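Local structure of malate oxidoreductase (Thermotoga maritima, 1VL6) at residues A[99-109]-A[327-335]; A[89-97]-A[111-119]. The protein probably catalyses the oxidative decarboxylation of malate to pyruvate and carbon dioxide, with NAD as the hydride acceptor. All blocks are in the same frame, centred on the assembly; numbering follows the deposited sequence. Where two conformers were deposited one is given.

Contact 1: A[99-109]-A[327-335]; sequences KAFLFKAFADI and LLAFPGIMK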
ATOM      1  N   LYS A  99     -17.715  -1.081  -4.312  1.00 64.90           N
ATOM      2  CA  LYS A  99     -18.094  -0.739  -2.961  1.00 65.91           C
ATOM      3  C   LYS A  99     -16.937  -0.891  -1.980  1.00 64.70           C
ATOM      4  O   LYS A  99     -16.781  -0.080  -1.078  1.00 64.95           O
ATOM      5  CB  LYS A  99     -19.198  -1.628  -2.480  1.00 68.33           C
ATOM      6  CG  LYS A  99     -20.462  -0.897  -2.279  1.00 82.46           C
ATOM      7  CD  LYS A  99     -20.554  -0.371  -0.877  1.00 80.63           C
ATOM      8  CE  LYS A  99     -21.934   0.213  -0.719  1.00 91.04           C
ATOM      9  NZ  LYS A  99     -22.240   0.255   0.708  1.00 90.81           N
ATOM     10  N   ALA A 100     -16.161  -1.951  -2.119  1.00 63.03           N
ATOM     11  CA  ALA A 100     -15.065  -2.164  -1.185  1.00 64.04           C
ATOM     12  C   ALA A 100     -14.092  -1.011  -1.329  1.00 63.87           C
ATOM     13  O   ALA A 100     -13.647  -0.470  -0.335  1.00 65.75           O
ATOM     14  CB  ALA A 100     -14.375  -3.480  -1.443  1.00 65.03           C
ATOM     15  N   PHE A 101     -13.801  -0.620  -2.568  1.00 62.85           N
ATOM     16  CA  PHE A 101     -12.886   0.476  -2.846  1.00 62.54           C
ATOM     17  C   PHE A 101     -13.394   1.773  -2.152  1.00 64.05           C
ATOM     18  O   PHE A 101     -12.615   2.499  -1.510  1.00 63.19           O
ATOM     19  CB  PHE A 101     -12.729   0.621  -4.368  1.00 62.81           C
ATOM     20  CG  PHE A 101     -12.126   1.938  -4.819  1.00 66.76           C
ATOM     21  CD1 PHE A 101     -12.910   3.060  -4.958  1.00 66.14           C
ATOM     22  CD2 PHE A 101     -10.787   2.031  -5.153  1.00 69.27           C
ATOM     23  CE1 PHE A 101     -12.356   4.250  -5.374  1.00 71.12           C
ATOM     24  CE2 PHE A 101     -10.229   3.220  -5.568  1.00 63.51           C
ATOM     25  CZ  PHE A 101     -10.997   4.326  -5.672  1.00 65.01           C
ATOM     26  N   LEU A 102     -14.703   2.031  -2.246  1.00 62.54           N
ATOM     27  CA  LEU A 102     -15.324   3.167  -1.535  1.00 63.16           C
ATOM     28  C   LEU A 102     -15.149   3.106   0.009  1.00 63.42           C
ATOM     29  O   LEU A 102     -14.841   4.134   0.647  1.00 62.39           O
ATOM     30  CB  LEU A 102     -16.816   3.234  -1.876  1.00 61.16           C
ATOM     31  CG  LEU A 102     -17.096   3.597  -3.332  1.00 67.02           C
ATOM     32  CD1 LEU A 102     -18.579   3.674  -3.659  1.00 67.62           C
ATOM     33  CD2 LEU A 102     -16.470   4.926  -3.620  1.00 66.73           C
ATOM     34  N   PHE A 103     -15.366   1.907   0.575  1.00 62.18           N
ATOM     35  CA  PHE A 103     -15.229   1.685   1.984  1.00 62.87           C
ATOM     36  C   PHE A 103     -13.838   2.071   2.431  1.00 62.99           C
ATOM     37  O   PHE A 103     -13.697   2.753   3.453  1.00 64.38           O
ATOM     38  CB  PHE A 103     -15.540   0.220   2.380  1.00 67.72           C
ATOM     39  CG  PHE A 103     -16.954  -0.001   2.805  1.00 67.02           C
ATOM     40  CD1 PHE A 103     -17.453   0.634   3.935  1.00 70.08           C
ATOM     41  CD2 PHE A 103     -17.791  -0.816   2.077  1.00 68.66           C
ATOM     42  CE1 PHE A 103     -18.777   0.464   4.323  1.00 73.03           C
ATOM     43  CE2 PHE A 103     -19.116  -0.965   2.447  1.00 73.68           C
ATOM     44  CZ  PHE A 103     -19.610  -0.321   3.570  1.00 65.80           C
ATOM     45  N   LYS A 104     -12.824   1.671   1.671  1.00 62.65           N
ATOM     46  CA  LYS A 104     -11.450   2.014   2.004  1.00 63.94           C
ATOM     47  C   LYS A 104     -11.174   3.507   1.822  1.00 64.23           C
ATOM     48  O   LYS A 104     -10.476   4.130   2.607  1.00 64.43           O
ATOM     49  CB  LYS A 104     -10.476   1.245   1.110  1.00 64.56           C
ATOM     50  CG  LYS A 104      -8.990   1.362   1.562  1.00 66.46           C
ATOM     51  CD  LYS A 104      -8.810   0.786   2.989  1.00 76.30           C
ATOM     52  CE  LYS A 104      -7.381   0.466   3.339  1.00 73.07           C
ATOM     53  NZ  LYS A 104      -7.210   0.463   4.798  1.00 79.82           N
ATOM     54  N   ALA A 105     -11.704   4.076   0.759  1.00 63.23           N
ATOM     55  CA  ALA A 105     -11.378   5.435   0.419  1.00 61.85           C
ATOM     56  C   ALA A 105     -12.063   6.426   1.352  1.00 61.35           C
ATOM     57  O   ALA A 105     -11.460   7.424   1.774  1.00 61.53           O
ATOM     58  CB  ALA A 105     -11.750   5.716  -1.003  1.00 62.66           C
ATOM     59  N   PHE A 106     -13.309   6.167   1.707  1.00 61.13           N
ATOM     60  CA  PHE A 106     -14.021   7.155   2.508  1.00 59.61           C
ATOM     61  C   PHE A 106     -14.016   6.881   4.003  1.00 60.14           C
ATOM     62  O   PHE A 106     -14.288   7.761   4.771  1.00 59.43           O
ATOM     63  CB  PHE A 106     -15.435   7.348   1.986  1.00 60.04           C
ATOM     64  CG  PHE A 106     -15.493   8.065   0.657  1.00 58.75           C
ATOM     65  CD1 PHE A 106     -15.420   7.360  -0.518  1.00 57.19           C
ATOM     66  CD2 PHE A 106     -15.602   9.445   0.600  1.00 51.04           C
ATOM     67  CE1 PHE A 106     -15.459   8.020  -1.741  1.00 61.79           C
ATOM     68  CE2 PHE A 106     -15.648  10.108  -0.610  1.00 60.34           C
ATOM     69  CZ  PHE A 106     -15.575   9.388  -1.789  1.00 61.79           C
ATOM     70  N   ALA A 107     -13.680   5.669   4.421  1.00 62.57           N
ATOM     71  CA  ALA A 107     -13.728   5.319   5.849  1.00 64.38           C
ATOM     72  C   ALA A 107     -12.514   4.587   6.336  1.00 63.70           C
ATOM     73  O   ALA A 107     -12.407   4.393   7.525  1.00 65.17           O
ATOM     74  CB  ALA A 107     -14.978   4.478   6.155  1.00 66.56           C
ATOM     75  N   ASP A 108     -11.620   4.213   5.418  1.00 63.20           N
ATOM     76  CA  ASP A 108     -10.399   3.449   5.681  1.00 63.61           C
ATOM     77  C   ASP A 108     -10.742   2.067   6.205  1.00 63.02           C
ATOM     78  O   ASP A 108      -9.982   1.437   6.943  1.00 62.11           O
ATOM     79  CB  ASP A 108      -9.413   4.229   6.557  1.00 59.45           C
ATOM     80  CG  ASP A 108      -8.002   3.616   6.554  1.00 75.12           C
ATOM     81  OD1 ASP A 108      -7.635   2.927   5.577  1.00 91.96           O
ATOM     82  OD2 ASP A 108      -7.180   3.736   7.493  1.00 84.54           O
ATOM     83  N   ILE A 109     -11.895   1.576   5.784  1.00 63.78           N
ATOM     84  CA  ILE A 109     -12.356   0.249   6.209  1.00 64.65           C
ATOM     85  C   ILE A 109     -11.867  -0.766   5.211  1.00 65.43           C
ATOM     86  O   ILE A 109     -11.929  -0.531   4.002  1.00 66.78           O
ATOM     87  CB  ILE A 109     -13.876   0.217   6.292  1.00 65.61           C
ATOM     88  CG1 ILE A 109     -14.315   0.940   7.548  1.00 66.62           C
ATOM     89  CG2 ILE A 109     -14.405  -1.196   6.281  1.00 69.58           C
ATOM     90  CD1 ILE A 109     -15.805   0.998   7.656  1.00 77.11           C
ATOM     91  N   LEU A 327     -23.727   7.106  -0.548  1.00 62.59           N
ATOM     92  CA  LEU A 327     -22.343   7.331  -0.200  1.00 62.59           C
ATOM     93  C   LEU A 327     -22.164   8.324   0.916  1.00 62.90           C
ATOM     94  O   LEU A 327     -21.165   8.283   1.630  1.00 64.93           O
ATOM     95  CB  LEU A 327     -21.531   7.766  -1.419  1.00 61.28           C
ATOM     96  CG  LEU A 327     -20.038   7.985  -1.189  1.00 65.14           C
ATOM     97  CD1 LEU A 327     -19.346   6.775  -0.636  1.00 70.57           C
ATOM     98  CD2 LEU A 327     -19.400   8.427  -2.518  1.00 67.90           C
ATOM     99  N   LEU A 328     -23.094   9.237   1.080  1.00 62.49           N
ATOM    100  CA  LEU A 328     -22.989  10.164   2.196  1.00 63.43           C
ATOM    101  C   LEU A 328     -23.182   9.475   3.522  1.00 63.47           C
ATOM    102  O   LEU A 328     -22.777  10.024   4.564  1.00 64.18           O
ATOM    103  CB  LEU A 328     -24.036  11.260   2.085  1.00 67.37           C
ATOM    104  CG  LEU A 328     -23.896  12.209   0.911  1.00 68.64           C
ATOM    105  CD1 LEU A 328     -25.183  12.969   0.689  1.00 75.09           C
ATOM    106  CD2 LEU A 328     -22.780  13.153   1.187  1.00 80.59           C
ATOM    107  N   ALA A 329     -23.794   8.285   3.508  1.00 63.18           N
ATOM    108  CA  ALA A 329     -24.231   7.629   4.764  1.00 63.37           C
ATOM    109  C   ALA A 329     -23.383   6.444   5.174  1.00 63.25           C
ATOM    110  O   ALA A 329     -22.952   6.361   6.328  1.00 63.38           O
ATOM    111  CB  ALA A 329     -25.661   7.190   4.642  1.00 66.29           C
ATOM    112  N   PHE A 330     -23.158   5.505   4.258  1.00 62.73           N
ATOM    113  CA  PHE A 330     -22.553   4.225   4.669  1.00 62.58           C
ATOM    114  C   PHE A 330     -21.129   4.304   5.258  1.00 62.20           C
ATOM    115  O   PHE A 330     -20.819   3.582   6.170  1.00 62.41           O
ATOM    116  CB  PHE A 330     -22.681   3.151   3.587  1.00 61.79           C
ATOM    117  CG  PHE A 330     -21.806   3.330   2.383  1.00 62.99           C
ATOM    118  CD1 PHE A 330     -20.427   3.089   2.447  1.00 67.84           C
ATOM    119  CD2 PHE A 330     -22.373   3.641   1.150  1.00 63.62           C
ATOM    120  CE1 PHE A 330     -19.630   3.217   1.312  1.00 69.17           C
ATOM    121  CE2 PHE A 330     -21.584   3.791   0.014  1.00 63.75           C
ATOM    122  CZ  PHE A 330     -20.219   3.583   0.087  1.00 70.46           C
ATOM    123  N   PRO A 331     -20.249   5.170   4.783  1.00 60.71           N
ATOM    124  CA  PRO A 331     -18.926   5.149   5.348  1.00 61.74           C
ATOM    125  C   PRO A 331     -18.950   5.471   6.840  1.00 62.29           C
ATOM    126  O   PRO A 331     -18.354   4.742   7.657  1.00 62.83           O
ATOM    127  CB  PRO A 331     -18.166   6.176   4.516  1.00 62.76           C
ATOM    128  CG  PRO A 331     -18.957   6.233   3.241  1.00 63.14           C
ATOM    129  CD  PRO A 331     -20.358   6.136   3.682  1.00 58.30           C
ATOM    130  N   GLY A 332     -19.642   6.539   7.205  1.00 61.73           N
ATOM    131  CA  GLY A 332     -19.668   6.970   8.606  1.00 60.52           C
ATOM    132  C   GLY A 332     -20.428   6.004   9.461  1.00 60.77           C
ATOM    133  O   GLY A 332     -20.010   5.699  10.563  1.00 61.71           O
ATOM    134  N   ILE A 333     -21.556   5.529   8.957  1.00 60.34           N
ATOM    135  CA  ILE A 333     -22.401   4.636   9.717  1.00 61.54           C
ATOM    136  C   ILE A 333     -21.663   3.361  10.045  1.00 63.01           C
ATOM    137  O   ILE A 333     -21.651   2.906  11.185  1.00 65.33           O
ATOM    138  CB  ILE A 333     -23.605   4.257   8.907  1.00 61.80           C
ATOM    139  CG1 ILE A 333     -24.527   5.482   8.734  1.00 60.86           C
ATOM    140  CG2 ILE A 333     -24.299   3.082   9.597  1.00 63.13           C
ATOM    141  CD1 ILE A 333     -25.911   5.177   8.173  1.00 57.29           C
HETATM  142  N   MSE A 334     -21.051   2.775   9.028  1.00 62.52           N
HETATM  143  CA  MSE A 334     -20.353   1.524   9.183  1.00 62.44           C
HETATM  144  C   MSE A 334     -19.163   1.665  10.089  1.00 62.49           C
HETATM  145  O   MSE A 334     -18.872   0.772  10.906  1.00 62.84           O
HETATM  146  CB  MSE A 334     -19.893   1.038   7.828  1.00 63.56           C
HETATM  147  CG  MSE A 334     -19.685  -0.462   7.740  1.00 81.39           C
HETATM  148 SE   MSE A 334     -21.395  -1.512   7.803  1.00 91.09          SE
HETATM  149  CE  MSE A 334     -20.764  -2.730   8.941  1.00 72.86           C
ATOM    150  N   LYS A 335     -18.448   2.765   9.952  1.00 61.82           N
ATOM    151  CA  LYS A 335     -17.316   2.958  10.764  1.00 62.13           C
ATOM    152  C   LYS A 335     -17.745   3.130  12.224  1.00 61.95           C
ATOM    153  O   LYS A 335     -17.138   2.622  13.139  1.00 61.86           O
ATOM    154  CB  LYS A 335     -16.551   4.170  10.280  1.00 66.51           C
ATOM    155  CG  LYS A 335     -15.145   4.269  10.899  1.00 63.42           C
ATOM    156  CD  LYS A 335     -14.488   5.521  10.344  1.00 74.35           C
ATOM    157  CE  LYS A 335     -13.036   5.698  10.852  1.00 80.29           C
ATOM    158  NZ  LYS A 335     -12.860   7.107  11.180  1.00 79.46           N
TER

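Contact 2: A[89-97]-A[111-119]; sequences PYGALPVME and AFPICLSES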
ATOM      1  N   PRO A  89     -24.192 -13.328  -8.927  1.00 60.87           N
ATOM      2  CA  PRO A  89     -23.010 -13.044  -8.139  1.00 59.75           C
ATOM      3  C   PRO A  89     -21.791 -12.698  -8.951  1.00 59.99           C
ATOM      4  O   PRO A  89     -20.927 -11.948  -8.476  1.00 61.42           O
ATOM      5  CB  PRO A  89     -22.767 -14.339  -7.360  1.00 61.16           C
ATOM      6  CG  PRO A  89     -23.408 -15.405  -8.148  1.00 55.55           C
ATOM      7  CD  PRO A  89     -24.572 -14.742  -8.848  1.00 58.40           C
ATOM      8  N   TYR A  90     -21.694 -13.215 -10.169  1.00 60.30           N
ATOM      9  CA  TYR A  90     -20.552 -12.833 -11.038  1.00 60.13           C
ATOM     10  C   TYR A  90     -20.646 -11.371 -11.545  1.00 60.85           C
ATOM     11  O   TYR A  90     -19.668 -10.640 -11.560  1.00 61.63           O
ATOM     12  CB  TYR A  90     -20.445 -13.776 -12.215  1.00 58.73           C
ATOM     13  CG  TYR A  90     -20.176 -15.164 -11.746  1.00 68.79           C
ATOM     14  CD1 TYR A  90     -18.887 -15.569 -11.414  1.00 71.37           C
ATOM     15  CD2 TYR A  90     -21.212 -16.070 -11.583  1.00 69.43           C
ATOM     16  CE1 TYR A  90     -18.633 -16.859 -10.958  1.00 67.70           C
ATOM     17  CE2 TYR A  90     -20.973 -17.337 -11.141  1.00 73.44           C
ATOM     18  CZ  TYR A  90     -19.679 -17.730 -10.819  1.00 69.81           C
ATOM     19  OH  TYR A  90     -19.471 -19.005 -10.366  1.00 72.46           O
ATOM     20  N   GLY A  91     -21.832 -10.974 -11.994  1.00 60.72           N
ATOM     21  CA  GLY A  91     -22.075  -9.631 -12.407  1.00 59.87           C
ATOM     22  C   GLY A  91     -21.905  -8.750 -11.213  1.00 62.33           C
ATOM     23  O   GLY A  91     -21.474  -7.612 -11.355  1.00 61.85           O
ATOM     24  N   ALA A  92     -22.255  -9.264 -10.025  1.00 62.91           N
ATOM     25  CA  ALA A  92     -22.188  -8.429  -8.830  1.00 62.51           C
ATOM     26  C   ALA A  92     -20.750  -8.163  -8.422  1.00 61.87           C
ATOM     27  O   ALA A  92     -20.465  -7.114  -7.860  1.00 62.68           O
ATOM     28  CB  ALA A  92     -22.962  -9.037  -7.673  1.00 63.06           C
ATOM     29  N   LEU A  93     -19.844  -9.090  -8.710  1.00 60.89           N
ATOM     30  CA  LEU A  93     -18.499  -9.020  -8.128  1.00 60.96           C
ATOM     31  C   LEU A  93     -17.764  -7.707  -8.401  1.00 60.40           C
ATOM     32  O   LEU A  93     -17.233  -7.121  -7.473  1.00 61.45           O
ATOM     33  CB  LEU A  93     -17.639 -10.221  -8.523  1.00 59.60           C
ATOM     34  CG  LEU A  93     -16.217 -10.249  -7.937  1.00 61.47           C
ATOM     35  CD1 LEU A  93     -16.282 -10.327  -6.456  1.00 59.53           C
ATOM     36  CD2 LEU A  93     -15.384 -11.419  -8.471  1.00 62.90           C
ATOM     37  N   PRO A  94     -17.716  -7.225  -9.635  1.00 61.38           N
ATOM     38  CA  PRO A  94     -17.020  -5.978  -9.895  1.00 61.78           C
ATOM     39  C   PRO A  94     -17.715  -4.794  -9.211  1.00 61.19           C
ATOM     40  O   PRO A  94     -17.070  -3.787  -8.887  1.00 60.80           O
ATOM     41  CB  PRO A  94     -17.056  -5.868 -11.409  1.00 59.91           C
ATOM     42  CG  PRO A  94     -18.191  -6.660 -11.784  1.00 60.94           C
ATOM     43  CD  PRO A  94     -18.271  -7.782 -10.868  1.00 58.38           C
ATOM     44  N   VAL A  95     -19.005  -4.934  -8.962  1.00 60.58           N
ATOM     45  CA  VAL A  95     -19.717  -3.901  -8.250  1.00 62.39           C
ATOM     46  C   VAL A  95     -19.328  -3.934  -6.761  1.00 62.74           C
ATOM     47  O   VAL A  95     -19.016  -2.913  -6.152  1.00 62.17           O
ATOM     48  CB  VAL A  95     -21.238  -4.016  -8.485  1.00 62.25           C
ATOM     49  CG1 VAL A  95     -21.953  -2.891  -7.827  1.00 57.09           C
ATOM     50  CG2 VAL A  95     -21.531  -4.018 -10.001  1.00 59.28           C
HETATM   51  N   MSE A  96     -19.289  -5.118  -6.178  1.00 63.50           N
HETATM   52  CA  MSE A  96     -18.901  -5.204  -4.774  1.00 63.29           C
HETATM   53  C   MSE A  96     -17.417  -4.799  -4.591  1.00 63.55           C
HETATM   54  O   MSE A  96     -17.026  -4.276  -3.563  1.00 64.23           O
HETATM   55  CB  MSE A  96     -19.192  -6.588  -4.224  1.00 61.83           C
HETATM   56  CG  MSE A  96     -20.648  -7.064  -4.358  1.00 63.83           C
HETATM   57 SE   MSE A  96     -21.968  -5.671  -3.916  1.00 71.44          SE
HETATM   58  CE  MSE A  96     -23.209  -5.860  -5.313  1.00 64.34           C
ATOM     59  N   GLU A  97     -16.588  -5.030  -5.595  1.00 62.69           N
ATOM     60  CA  GLU A  97     -15.237  -4.536  -5.536  1.00 63.04           C
ATOM     61  C   GLU A  97     -15.233  -2.990  -5.484  1.00 63.16           C
ATOM     62  O   GLU A  97     -14.487  -2.383  -4.747  1.00 63.85           O
ATOM     63  CB  GLU A  97     -14.458  -5.025  -6.750  1.00 63.73           C
ATOM     64  CG  GLU A  97     -13.906  -6.427  -6.670  1.00 59.51           C
ATOM     65  CD  GLU A  97     -12.702  -6.658  -7.581  1.00 60.66           C
ATOM     66  OE1 GLU A  97     -12.358  -5.796  -8.421  1.00 74.52           O
ATOM     67  OE2 GLU A  97     -12.074  -7.723  -7.464  1.00 71.71           O
ATOM     68  N   ALA A 111     -12.707  -3.606   3.381  1.00 65.94           N
ATOM     69  CA  ALA A 111     -13.906  -4.314   3.012  1.00 65.37           C
ATOM     70  C   ALA A 111     -13.598  -5.403   1.974  1.00 66.77           C
ATOM     71  O   ALA A 111     -12.786  -5.202   1.107  1.00 67.38           O
ATOM     72  CB  ALA A 111     -14.921  -3.313   2.483  1.00 67.97           C
ATOM     73  N   PHE A 112     -14.253  -6.559   2.105  0.60 69.66           N
ATOM     74  CA  PHE A 112     -14.041  -7.726   1.223  0.60 70.58           C
ATOM     75  C   PHE A 112     -15.387  -8.087   0.564  0.60 68.97           C
ATOM     76  O   PHE A 112     -16.413  -8.103   1.228  0.60 69.91           O
ATOM     77  CB  PHE A 112     -13.450  -8.927   2.013  0.60 72.01           C
ATOM     78  CG  PHE A 112     -12.142  -8.606   2.697  0.60 72.38           C
ATOM     79  CD1 PHE A 112     -12.129  -7.939   3.920  0.60 73.91           C
ATOM     80  CD2 PHE A 112     -10.927  -8.905   2.083  0.60 78.58           C
ATOM     81  CE1 PHE A 112     -10.929  -7.580   4.531  0.60 74.19           C
ATOM     82  CE2 PHE A 112      -9.716  -8.563   2.691  0.60 74.52           C
ATOM     83  CZ  PHE A 112      -9.720  -7.899   3.921  0.60 77.11           C
ATOM     84  N   PRO A 113     -15.400  -8.300  -0.748  1.00 66.04           N
ATOM     85  CA  PRO A 113     -16.602  -8.746  -1.410  1.00 64.12           C
ATOM     86  C   PRO A 113     -16.868 -10.199  -1.190  1.00 63.61           C
ATOM     87  O   PRO A 113     -15.980 -11.016  -1.418  1.00 65.15           O
ATOM     88  CB  PRO A 113     -16.318  -8.530  -2.890  1.00 62.55           C
ATOM     89  CG  PRO A 113     -15.049  -7.820  -2.950  1.00 66.06           C
ATOM     90  CD  PRO A 113     -14.316  -8.024  -1.709  1.00 62.76           C
ATOM     91  N   ILE A 114     -18.094 -10.495  -0.756  1.00 63.66           N
ATOM     92  CA  ILE A 114     -18.573 -11.816  -0.612  1.00 63.24           C
ATOM     93  C   ILE A 114     -19.858 -11.986  -1.397  1.00 62.87           C
ATOM     94  O   ILE A 114     -20.948 -11.653  -0.928  1.00 64.71           O
ATOM     95  CB  ILE A 114     -18.727 -12.110   0.844  1.00 64.33           C
ATOM     96  CG1 ILE A 114     -17.336 -12.368   1.416  1.00 70.28           C
ATOM     97  CG2 ILE A 114     -19.567 -13.380   1.060  1.00 62.84           C
ATOM     98  CD1 ILE A 114     -17.294 -12.199   2.873  1.00 81.16           C
ATOM     99  N   CYS A 115     -19.683 -12.481  -2.614  1.00 61.38           N
ATOM    100  CA  CYS A 115     -20.718 -12.650  -3.576  1.00 59.80           C
ATOM    101  C   CYS A 115     -21.066 -14.133  -3.639  1.00 62.09           C
ATOM    102  O   CYS A 115     -20.239 -14.991  -4.044  1.00 63.73           O
ATOM    103  CB  CYS A 115     -20.207 -12.175  -4.937  1.00 59.67           C
ATOM    104  SG  CYS A 115     -20.147 -10.365  -5.176  1.00 63.06           S
ATOM    105  N   LEU A 116     -22.309 -14.433  -3.279  1.00 62.78           N
ATOM    106  CA  LEU A 116     -22.755 -15.788  -3.015  1.00 61.72           C
ATOM    107  C   LEU A 116     -23.522 -16.357  -4.178  1.00 62.28           C
ATOM    108  O   LEU A 116     -24.363 -15.662  -4.752  1.00 65.10           O
ATOM    109  CB  LEU A 116     -23.682 -15.786  -1.813  1.00 61.10           C
ATOM    110  CG  LEU A 116     -22.991 -15.165  -0.607  1.00 61.03           C
ATOM    111  CD1 LEU A 116     -24.018 -14.956   0.520  1.00 61.34           C
ATOM    112  CD2 LEU A 116     -21.796 -16.028  -0.173  1.00 61.33           C
ATOM    113  N   SER A 117     -23.277 -17.623  -4.501  1.00 61.72           N
ATOM    114  CA  SER A 117     -24.099 -18.299  -5.507  1.00 63.44           C
ATOM    115  C   SER A 117     -25.313 -18.979  -4.891  1.00 63.77           C
ATOM    116  O   SER A 117     -25.721 -20.005  -5.361  1.00 65.77           O
ATOM    117  CB  SER A 117     -23.297 -19.316  -6.323  1.00 60.88           C
ATOM    118  OG  SER A 117     -22.533 -20.162  -5.472  1.00 64.77           O
ATOM    119  N   GLU A 118     -25.901 -18.401  -3.855  1.00 63.91           N
ATOM    120  CA  GLU A 118     -27.063 -18.980  -3.221  1.00 63.36           C
ATOM    121  C   GLU A 118     -28.026 -17.855  -3.037  1.00 63.41           C
ATOM    122  O   GLU A 118     -27.644 -16.773  -2.612  1.00 63.88           O
ATOM    123  CB  GLU A 118     -26.696 -19.609  -1.867  1.00 64.76           C
ATOM    124  CG  GLU A 118     -27.889 -20.068  -1.012  1.00 65.36           C
ATOM    125  CD  GLU A 118     -28.708 -21.138  -1.690  1.00 65.04           C
ATOM    126  OE1 GLU A 118     -28.189 -22.265  -1.829  1.00 74.30           O
ATOM    127  OE2 GLU A 118     -29.862 -20.849  -2.108  1.00 70.85           O
ATOM    128  N   SER A 119     -29.279 -18.090  -3.362  1.00 63.87           N
ATOM    129  CA  SER A 119     -30.215 -17.019  -3.298  1.00 65.43           C
ATOM    130  C   SER A 119     -31.516 -17.295  -2.500  1.00 64.68           C
ATOM    131  O   SER A 119     -32.297 -16.354  -2.292  1.00 62.77           O
ATOM    132  CB  SER A 119     -30.458 -16.526  -4.717  1.00 64.43           C
ATOM    133  OG  SER A 119     -31.291 -17.445  -5.369  1.00 74.06           O
TER

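Contact 1: A[99-109]-A[327-335]
Phe-330 meets Lys-99 over one face of its ring and Phe-103 with one of its edges. The lysine nitrogen lies nearly centred above the ring, Lys-99 NZ being 3.5 Å from the Phe-330 centroid in a cation-pi contact; CE adds a CH-pi contact over the same face. The pair with Phe-103 is edge-to-face, the planes inclined at 52°: Phe-330 CD1 comes 3.6 Å from Phe-103 CE1, and its neighbour CE1 stands over the centre of the Phe-103 ring. Leu-102 CB touches the rim of Phe-330 near the ring plane, 3.9 Å from CZ. Phe-330 CG sits between its own backbone N and carbonyl carbon (chi1 72°), which sets the ring among Lys-99, Leu-102 and Phe-103. With an alanine in place of Phe-330, the Lys-99 chain would probably lose its aromatic support and the face of Phe-103 its covering edge, opening a gap between the helices. Further along, Leu-327 CD1 lies over a face of Phe-106, offset toward the rim, while Phe-106 CB and Ala-107 CB rest on the Pro-331 ring. Ile-109 CD1 lies 4.1 Å from CB of Met-334, a selenomethionine, and also rests against Lys-335. Phe-103 O accepts from both Ala-107 N and Ile-109 N as the helix gives way to the loop, where Asp-108 takes positive phi. In the next shell Lys-99 NZ forms salt bridges with Asp-166 and Glu-141, and Phe-164 backs Phe-330 and Met-334. The result is steep helix-to-helix packing, in which the axes of 99-107 and 330-335 come within 9.2 Å and cross at -78°, tying the malic enzyme N-terminal region to the end of the chain assigned to its NAD-binding family.

Contact 2: A[89-97]-A[111-119]
The rings of Pro-113 and Pro-89 are the flattest groups here: Pro-113 meets Met-96, Leu-93 and Glu-97, and Pro-89 meets Leu-116. Pro-113 CB packs against Met-96 CB at 3.7 Å and against Leu-93 CD1 at 4.0 Å, whereas its CG faces the aliphatic CG of Glu-97. At the other end, CB and CG of Pro-89 both approach the carbonyl oxygen Leu-116 O, and CG also lies beside Ser-117 CA. Between the two rings sits Cys-115. Its sulfur, held beside the backbone N and anti to the carbonyl carbon (chi1 -77°), nestles against the helix, with Met-96 CG 3.4 Å from Cys-115 SG. Leu-93 CA is 3.6 Å from the same SG, and Ala-92 CB touches it from the preceding residue. Cys-115 CB meets Pro-89 O and Pro-89 CB. Met-96, a selenomethionine, begins by pointing at the strand but bends at chi2 and chi3 so that its end leads away; the side chain also touches Val-74 and Ser-76. The Glu-97 carboxylate takes no part here: it bonds to Lys-25 N and to Ser-67 of the second subunit. Residues 89, 92, 93 and 96 thus form one apolar stripe on the helix, laid along Pro-113 and Cys-115, which point toward it. The helix is kinked at Pro-94. Helix segment 89-97 and strand 111-115 run almost antiparallel, at 169° with axes 8.0 Å apart, as the second half of a beta-alpha-beta crossover begun by strand 71-76. Strand 110-115 is outermost in the chain's parallel four-stranded sheet, bonded to strand 71-76 through Phe-112 and Ile-114, with Leu-116 beyond reaching Val-75 and helix 121-130.

Both contacts draw on helix 89-107: its first half packs on strand 110-115 in contact 2, and its second half meets helix 330-340 in contact 1, with centres about 17 Å apart. Along the chain the segments alternate, 89-97, 99-109, 111-119 and finally 327-335, so contact 2 closes locally while contact 1 brings back a segment from more than 200 residues later. They also touch directly, Phe-103 CB lying 3.6 Å from Ala-111 CB. A single helix therefore carries both the local and the long-range contact. Both contacts also border the second subunit of the tetrameric assembly.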